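Local coordinates for protein choline kinase (Streptococcus pneumoniae, PDB 4R78) that probably phosphorylates choline at the expense of ATP and, on its protein kinase-like fold, binds AMP in the nucleotide pocket, at residues 92-97 with 211-216; 109-114 with 204-209. One frame throughout, in Å; residues are numbered along the deposited sequence.

Both contacts join parts of the protein kinase-like fold that lie around the bound AMP, and their centres are 12 Å apart. Contact 1 (92-97 with 211-216) lies in the interior and reaches C8 of the adenine and the ribose through Ile213, and the 5' oxygen through Asp214; contact 2 (109-114 with 204-209) lies at the surface, beside the adenine. Strand 210-212 leads out of the turn of contact 2 into the loop of contact 1. The two also touch directly: Lys95 N probably donates a hydrogen bond to Glu109 OE1 (2.8 Å), while Ile111 CD1 packs against Val94 CG1 at 3.7 Å and Tyr211 CE2 at 3.6 Å.

Contact 1 of 2, residues 92-97 with 211-216; sequences LDVKNY and YLIDWE. With AMP (adenosine monophosphate), chain C.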
loop_
_atom_site.group_PDB
_atom_site.type_symbol
_atom_site.label_atom_id
_atom_site.label_comp_id
_atom_site.label_asym_id
_atom_site.label_seq_id
_atom_site.Cartn_x
_atom_site.Cartn_y
_atom_site.Cartn_z
ATOM N N LEU A 92 -11.920 -3.854 9.033
ATOM C CA LEU A 92 -11.274 -2.672 8.473
ATOM C C LEU A 92 -11.436 -2.566 6.961
ATOM O O LEU A 92 -11.729 -1.501 6.435
ATOM C CB LEU A 92 -9.791 -2.634 8.855
ATOM C CG LEU A 92 -9.458 -2.483 10.343
ATOM C CD1 LEU A 92 -7.955 -2.555 10.562
ATOM C CD2 LEU A 92 -10.030 -1.186 10.911
ATOM N N ASP A 93 -11.242 -3.684 6.271
ATOM C CA ASP A 93 -11.323 -3.724 4.816
ATOM C C ASP A 93 -12.776 -3.878 4.375
ATOM O O ASP A 93 -13.634 -4.311 5.156
ATOM C CB ASP A 93 -10.476 -4.894 4.300
ATOM C CG ASP A 93 -10.054 -4.750 2.835
ATOM O OD1 ASP A 93 -10.462 -3.798 2.130
ATOM O OD2 ASP A 93 -9.299 -5.633 2.378
ATOM N N VAL A 94 -13.043 -3.512 3.126
ATOM C CA VAL A 94 -14.333 -3.771 2.495
ATOM C C VAL A 94 -14.483 -5.260 2.161
ATOM O O VAL A 94 -13.527 -6.039 2.262
ATOM C CB VAL A 94 -14.542 -2.905 1.225
ATOM C CG1 VAL A 94 -14.479 -1.419 1.569
ATOM C CG2 VAL A 94 -13.508 -3.247 0.153
ATOM N N LYS A 95 -15.686 -5.647 1.753
ATOM C CA LYS A 95 -15.993 -7.041 1.447
ATOM C C LYS A 95 -15.322 -7.534 0.165
ATOM O O LYS A 95 -15.381 -6.873 -0.875
ATOM C CB LYS A 95 -17.505 -7.237 1.345
ATOM C CG LYS A 95 -17.927 -8.683 1.192
ATOM C CD LYS A 95 -19.401 -8.781 0.863
ATOM C CE LYS A 95 -19.895 -10.210 0.928
ATOM N NZ LYS A 95 -19.889 -10.747 2.321
ATOM N N ASN A 96 -14.702 -8.710 0.253
ATOM C CA ASN A 96 -14.099 -9.372 -0.903
ATOM C C ASN A 96 -15.000 -10.466 -1.478
ATOM O O ASN A 96 -15.569 -11.264 -0.726
ATOM C CB ASN A 96 -12.747 -9.979 -0.517
ATOM C CG ASN A 96 -12.051 -10.646 -1.688
ATOM O OD1 ASN A 96 -11.673 -9.991 -2.665
ATOM N ND2 ASN A 96 -11.887 -11.956 -1.601
ATOM N N TYR A 97 -15.111 -10.503 -2.805
ATOM C CA TYR A 97 -15.862 -11.557 -3.494
ATOM C C TYR A 97 -14.966 -12.566 -4.210
ATOM O O TYR A 97 -15.278 -13.759 -4.266
ATOM C CB TYR A 97 -16.859 -10.952 -4.482
ATOM C CG TYR A 97 -18.024 -10.279 -3.809
ATOM C CD1 TYR A 97 -19.052 -11.033 -3.248
ATOM C CD2 TYR A 97 -18.102 -8.891 -3.727
ATOM C CE1 TYR A 97 -20.130 -10.425 -2.624
ATOM C CE2 TYR A 97 -19.184 -8.269 -3.103
ATOM C CZ TYR A 97 -20.191 -9.048 -2.551
ATOM O OH TYR A 97 -21.274 -8.459 -1.935
ATOM N N TYR A 211 -13.286 2.756 6.154
ATOM C CA TYR A 211 -12.575 1.543 5.776
ATOM C C TYR A 211 -11.117 1.844 5.467
ATOM O O TYR A 211 -10.782 2.936 5.008
ATOM C CB TYR A 211 -13.214 0.912 4.538
ATOM C CG TYR A 211 -14.606 0.370 4.752
ATOM C CD1 TYR A 211 -14.803 -0.918 5.248
ATOM C CD2 TYR A 211 -15.725 1.138 4.436
ATOM C CE1 TYR A 211 -16.083 -1.427 5.432
ATOM C CE2 TYR A 211 -17.008 0.641 4.620
ATOM C CZ TYR A 211 -17.179 -0.640 5.113
ATOM O OH TYR A 211 -18.445 -1.139 5.296
ATOM N N LEU A 212 -10.259 0.868 5.739
ATOM C CA LEU A 212 -8.881 0.868 5.261
ATOM C C LEU A 212 -8.754 -0.280 4.262
ATOM O O LEU A 212 -8.981 -1.438 4.617
ATOM C CB LEU A 212 -7.900 0.712 6.425
ATOM C CG LEU A 212 -6.409 0.539 6.111
ATOM C CD1 LEU A 212 -5.887 1.634 5.178
ATOM C CD2 LEU A 212 -5.595 0.494 7.394
ATOM N N ILE A 213 -8.402 0.055 3.022
ATOM C CA ILE A 213 -8.460 -0.897 1.911
ATOM C C ILE A 213 -7.087 -1.168 1.303
ATOM O O ILE A 213 -6.085 -0.590 1.727
ATOM C CB ILE A 213 -9.438 -0.411 0.801
ATOM C CG1 ILE A 213 -8.901 0.860 0.130
ATOM C CG2 ILE A 213 -10.841 -0.220 1.382
ATOM C CD1 ILE A 213 -9.577 1.205 -1.176
ATOM N N ASP A 214 -7.063 -2.068 0.320
ATOM C CA ASP A 214 -5.885 -2.351 -0.504
ATOM C C ASP A 214 -4.696 -2.859 0.306
ATOM O O ASP A 214 -3.654 -2.207 0.420
ATOM C CB ASP A 214 -5.538 -1.155 -1.404
ATOM C CG ASP A 214 -6.520 -0.982 -2.557
ATOM O OD1 ASP A 214 -7.459 -1.797 -2.704
ATOM O OD2 ASP A 214 -6.340 -0.026 -3.337
ATOM N N TRP A 215 -4.880 -4.057 0.847
ATOM C CA TRP A 215 -3.902 -4.709 1.703
ATOM C C TRP A 215 -2.907 -5.579 0.926
ATOM O O TRP A 215 -2.291 -6.473 1.503
ATOM C CB TRP A 215 -4.640 -5.545 2.756
ATOM C CG TRP A 215 -5.433 -4.708 3.721
ATOM C CD1 TRP A 215 -6.606 -4.052 3.475
ATOM C CD2 TRP A 215 -5.098 -4.433 5.082
ATOM N NE1 TRP A 215 -7.026 -3.384 4.602
ATOM C CE2 TRP A 215 -6.116 -3.601 5.604
ATOM C CE3 TRP A 215 -4.032 -4.803 5.911
ATOM C CZ2 TRP A 215 -6.099 -3.137 6.925
ATOM C CZ3 TRP A 215 -4.015 -4.343 7.222
ATOM C CH2 TRP A 215 -5.047 -3.523 7.716
ATOM N N GLU A 216 -2.724 -5.298 -0.364
ATOM C CA GLU A 216 -1.856 -6.122 -1.224
ATOM C C GLU A 216 -0.411 -6.244 -0.749
ATOM O O GLU A 216 0.269 -7.210 -1.085
ATOM C CB GLU A 216 -1.863 -5.620 -2.674
ATOM C CG GLU A 216 -3.114 -5.994 -3.465
ATOM C CD GLU A 216 -4.383 -5.371 -2.901
ATOM O OE1 GLU A 216 -4.363 -4.160 -2.593
ATOM O OE2 GLU A 216 -5.388 -6.102 -2.760
HETATM P P AMP C . -6.327 3.273 -4.580
HETATM O O1P AMP C . -4.924 2.717 -4.625
HETATM O O2P AMP C . -6.551 4.473 -5.467
HETATM O O3P AMP C . -6.893 3.412 -3.187
HETATM O "O5'" AMP C . -7.241 2.126 -5.244
HETATM C "C5'" AMP C . -8.580 1.923 -4.797
HETATM C "C4'" AMP C . -9.418 3.161 -5.089
HETATM O "O4'" AMP C . -10.688 2.773 -5.623
HETATM C "C3'" AMP C . -9.692 3.959 -3.824
HETATM O "O3'" AMP C . -8.870 5.129 -3.765
HETATM C "C2'" AMP C . -11.164 4.318 -3.890
HETATM O "O2'" AMP C . -11.335 5.630 -4.425
HETATM C "C1'" AMP C . -11.773 3.330 -4.869
HETATM N N9 AMP C . -12.504 2.260 -4.137
HETATM C C8 AMP C . -11.947 1.169 -3.576
HETATM N N7 AMP C . -12.874 0.376 -2.985
HETATM C C5 AMP C . -14.066 0.961 -3.172
HETATM C C6 AMP C . -15.467 0.650 -2.807
HETATM N N6 AMP C . -15.759 -0.475 -2.111
HETATM N N1 AMP C . -16.431 1.518 -3.193
HETATM C C2 AMP C . -16.143 2.639 -3.885
HETATM N N3 AMP C . -14.891 2.984 -4.251
HETATM C C4 AMP C . -13.825 2.202 -3.931
HETATM O O HOH W 1 -9.600 -3.539 -0.515
HETATM O O HOH W 2 -7.346 -5.486 0.397
#
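The loop that leads from helix 77-87 into strand 96-100, the αC-β4 loop of a kinase fold, here meets strand 210-212 and the Asp214-Trp215-Glu216 sequence, which by topology probably corresponds to the DFG motif of protein kinases. One direct hydrogen bond joins the backbones, from Leu212 N to Leu92 O at 2.9 Å. Just beyond it Leu212 O accepts the indole NE1 of Trp215 (2.8 Å), which meets it almost straight at 161° and near the ring plane. This bond helps fix the rotation of the indole, and Leu92 CD1 approaches its CZ2 obliquely, at 4.1 Å. Asp93, with CG anti to the backbone N (chi1 -159°), runs alongside the tryptophan in the reverse sense, its carboxylate plane tilted 40° from the indole. Each carboxylate oxygen accepts a hydrogen bond from a different water: one water links OD1 to Asp214 N, the other links OD2 to Trp215 N. OD1 also receives a weak bond from Val94 N. On the other side of the contact, CG1 of Val94 sits over one face of the Tyr211 ring in a CH-pi contact, 3.9 Å from the centroid, and also touches CG2 of Ile213 at 3.8 Å. Ile213 directs its other branch to AMP, CD1 lying 3.4 Å from C8. Asp214 forms a salt bridge with Lys106 through OD1, while OD2 lies 3.0 Å from the ester oxygen O5', two acceptors close together, not hydrogen-bonded. Asp93, tied by the two waters to the amides of Asp214 and Trp215, is thus second shell to Asp214 and probably helps position it.

Contact 2 of 2, residues 109-114 with 204-209; sequences EYIESA and ESPQGR. With AMP (adenosine monophosphate), chain C.
Pro206 packs against the loop that follows strand 105-109, presenting its ring atoms CG and CD. CG lies 3.5 Å from Glu112 O, and CD touches CG2 of Ile111 at 3.9 Å. The isoleucine serves two neighbours because its branches diverge: CG2 is anti to the backbone N and meets the proline, while CG1, beside that N (chi1 -58°), lies 3.5 Å from the adenine N6. Ala114 closes the other end of the contact. Its CA is 3.3 Å from Glu204 O in a CA-H...O contact, and its methyl CB lies between that oxygen and AMP, 3.9 Å from C2 of the adenine. Glu204 takes part through its backbone carbonyl; its side chain leaves the contact and its OE1 forms a salt bridge with Lys125. No hydrogen bond crosses between the two segments, although just past Ala114 the backbone of Ile115 pairs with Glu204, so the loop enters the three-stranded sheet directly. Each side is shaped by its own turn: type II from Ile111 to Ala114, and type I from Ser205 to Gly208. In the second, Gly208 N bonds to Ser205 O, and Ser205 OG accepts Gln207 N in an ST turn across Pro206; beside it, Ser205 N bonds to Arg209 O and closes the hairpin loop. Ile111 N donates to adenine N1 (2.8 Å, 158°), and Glu109 O lies 2.7 Å from N6. These approaches to the adenine edge mark 109-114 as the hinge of a kinase fold, packed here on the β-hairpin turn between strands 202-204 and 210-212.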
loop_
_atom_site.group_PDB
_atom_site.type_symbol
_atom_site.label_atom_id
_atom_site.label_comp_id
_atom_site.label_asym_id
_atom_site.label_seq_id
_atom_site.Cartn_x
_atom_site.Cartn_y
_atom_site.Cartn_z
ATOM N N GLU A 109 -16.710 -5.492 -3.137
ATOM C CA GLU A 109 -17.949 -4.725 -3.152
ATOM C C GLU A 109 -17.704 -3.294 -3.629
ATOM O O GLU A 109 -16.640 -2.714 -3.382
ATOM C CB GLU A 109 -18.603 -4.720 -1.764
ATOM C CG GLU A 109 -17.826 -3.947 -0.695
ATOM C CD GLU A 109 -18.573 -3.815 0.615
ATOM O OE1 GLU A 109 -17.916 -3.899 1.670
ATOM O OE2 GLU A 109 -19.812 -3.629 0.596
ATOM N N TYR A 110 -18.691 -2.746 -4.333
ATOM C CA TYR A 110 -18.701 -1.331 -4.680
ATOM C C TYR A 110 -19.606 -0.601 -3.698
ATOM O O TYR A 110 -20.786 -0.933 -3.553
ATOM C CB TYR A 110 -19.187 -1.122 -6.120
ATOM C CG TYR A 110 -19.348 0.333 -6.538
ATOM C CD1 TYR A 110 -18.251 1.193 -6.594
ATOM C CD2 TYR A 110 -20.596 0.839 -6.892
ATOM C CE1 TYR A 110 -18.393 2.523 -6.984
ATOM C CE2 TYR A 110 -20.749 2.167 -7.286
ATOM C CZ TYR A 110 -19.643 3.001 -7.329
ATOM O OH TYR A 110 -19.789 4.317 -7.716
ATOM N N ILE A 111 -19.035 0.377 -3.009
ATOM C CA ILE A 111 -19.792 1.208 -2.089
ATOM C C ILE A 111 -20.191 2.487 -2.810
ATOM O O ILE A 111 -19.337 3.313 -3.149
ATOM C CB ILE A 111 -18.990 1.519 -0.811
ATOM C CG1 ILE A 111 -18.584 0.211 -0.118
ATOM C CG2 ILE A 111 -19.801 2.430 0.122
ATOM C CD1 ILE A 111 -17.692 0.386 1.085
ATOM N N GLU A 112 -21.491 2.629 -3.055
ATOM C CA GLU A 112 -22.022 3.794 -3.753
ATOM C C GLU A 112 -21.860 5.067 -2.937
ATOM O O GLU A 112 -22.086 5.070 -1.722
ATOM C CB GLU A 112 -23.493 3.598 -4.117
ATOM C CG GLU A 112 -23.710 2.949 -5.471
ATOM C CD GLU A 112 -24.852 3.583 -6.247
ATOM O OE1 GLU A 112 -25.921 3.839 -5.650
ATOM O OE2 GLU A 112 -24.675 3.829 -7.459
ATOM N N SER A 113 -21.458 6.134 -3.625
ATOM C CA SER A 113 -21.288 7.467 -3.035
ATOM C C SER A 113 -20.251 7.486 -1.908
ATOM O O SER A 113 -20.326 8.306 -0.990
ATOM C CB SER A 113 -22.634 8.029 -2.563
ATOM O OG SER A 113 -23.529 8.168 -3.654
ATOM N N ALA A 114 -19.287 6.572 -1.995
ATOM C CA ALA A 114 -18.191 6.509 -1.038
ATOM C C ALA A 114 -17.274 7.712 -1.214
ATOM O O ALA A 114 -17.078 8.197 -2.333
ATOM C CB ALA A 114 -17.407 5.211 -1.205
ATOM N N GLU A 204 -14.706 6.237 2.995
ATOM C CA GLU A 204 -15.793 6.415 3.945
ATOM C C GLU A 204 -17.136 6.079 3.305
ATOM O O GLU A 204 -17.450 6.556 2.212
ATOM C CB GLU A 204 -15.788 7.850 4.486
ATOM C CG GLU A 204 -16.633 8.072 5.731
ATOM C CD GLU A 204 -16.409 9.447 6.335
ATOM O OE1 GLU A 204 -15.382 9.640 7.022
ATOM O OE2 GLU A 204 -17.260 10.333 6.121
ATOM N N SER A 205 -17.902 5.232 3.990
ATOM C CA SER A 205 -19.284 4.924 3.629
ATOM C C SER A 205 -20.140 6.181 3.794
ATOM O O SER A 205 -19.841 7.016 4.651
ATOM C CB SER A 205 -19.815 3.815 4.544
ATOM O OG SER A 205 -21.197 3.560 4.325
ATOM N N PRO A 206 -21.201 6.324 2.975
ATOM C CA PRO A 206 -22.135 7.438 3.175
ATOM C C PRO A 206 -22.776 7.452 4.572
ATOM O O PRO A 206 -23.267 8.496 5.005
ATOM C CB PRO A 206 -23.201 7.213 2.092
ATOM C CG PRO A 206 -23.007 5.801 1.618
ATOM C CD PRO A 206 -21.548 5.528 1.785
ATOM N N GLN A 207 -22.762 6.308 5.259
ATOM C CA GLN A 207 -23.296 6.200 6.623
ATOM C C GLN A 207 -22.255 6.486 7.712
ATOM O O GLN A 207 -22.573 6.462 8.907
ATOM C CB GLN A 207 -23.944 4.829 6.851
ATOM C CG GLN A 207 -25.327 4.679 6.220
ATOM C CD GLN A 207 -25.272 4.426 4.728
ATOM O OE1 GLN A 207 -24.702 3.431 4.276
ATOM N NE2 GLN A 207 -25.867 5.325 3.950
ATOM N N GLY A 208 -21.014 6.743 7.298
ATOM C CA GLY A 208 -19.975 7.214 8.216
ATOM C C GLY A 208 -18.829 6.263 8.511
ATOM O O GLY A 208 -17.758 6.703 8.952
ATOM N N ARG A 209 -19.049 4.968 8.285
ATOM C CA ARG A 209 -18.022 3.950 8.526
ATOM C C ARG A 209 -16.788 4.174 7.660
ATOM O O ARG A 209 -16.893 4.356 6.443
ATOM C CB ARG A 209 -18.579 2.541 8.291
ATOM C CG ARG A 209 -17.597 1.414 8.604
ATOM C CD ARG A 209 -18.263 0.050 8.491
ATOM N NE ARG A 209 -17.309 -1.039 8.689
ATOM C CZ ARG A 209 -17.611 -2.335 8.621
ATOM N NH1 ARG A 209 -18.852 -2.732 8.360
ATOM N NH2 ARG A 209 -16.665 -3.242 8.818
HETATM P P AMP C . -6.327 3.273 -4.580
HETATM O O1P AMP C . -4.924 2.717 -4.625
HETATM O O2P AMP C . -6.551 4.473 -5.467
HETATM O O3P AMP C . -6.893 3.412 -3.187
HETATM O "O5'" AMP C . -7.241 2.126 -5.244
HETATM C "C5'" AMP C . -8.580 1.923 -4.797
HETATM C "C4'" AMP C . -9.418 3.161 -5.089
HETATM O "O4'" AMP C . -10.688 2.773 -5.623
HETATM C "C3'" AMP C . -9.692 3.959 -3.824
HETATM O "O3'" AMP C . -8.870 5.129 -3.765
HETATM C "C2'" AMP C . -11.164 4.318 -3.890
HETATM O "O2'" AMP C . -11.335 5.630 -4.425
HETATM C "C1'" AMP C . -11.773 3.330 -4.869
HETATM N N9 AMP C . -12.504 2.260 -4.137
HETATM C C8 AMP C . -11.947 1.169 -3.576
HETATM N N7 AMP C . -12.874 0.376 -2.985
HETATM C C5 AMP C . -14.066 0.961 -3.172
HETATM C C6 AMP C . -15.467 0.650 -2.807
HETATM N N6 AMP C . -15.759 -0.475 -2.111
HETATM N N1 AMP C . -16.431 1.518 -3.193
HETATM C C2 AMP C . -16.143 2.639 -3.885
HETATM N N3 AMP C . -14.891 2.984 -4.251
HETATM C C4 AMP C . -13.825 2.202 -3.931
#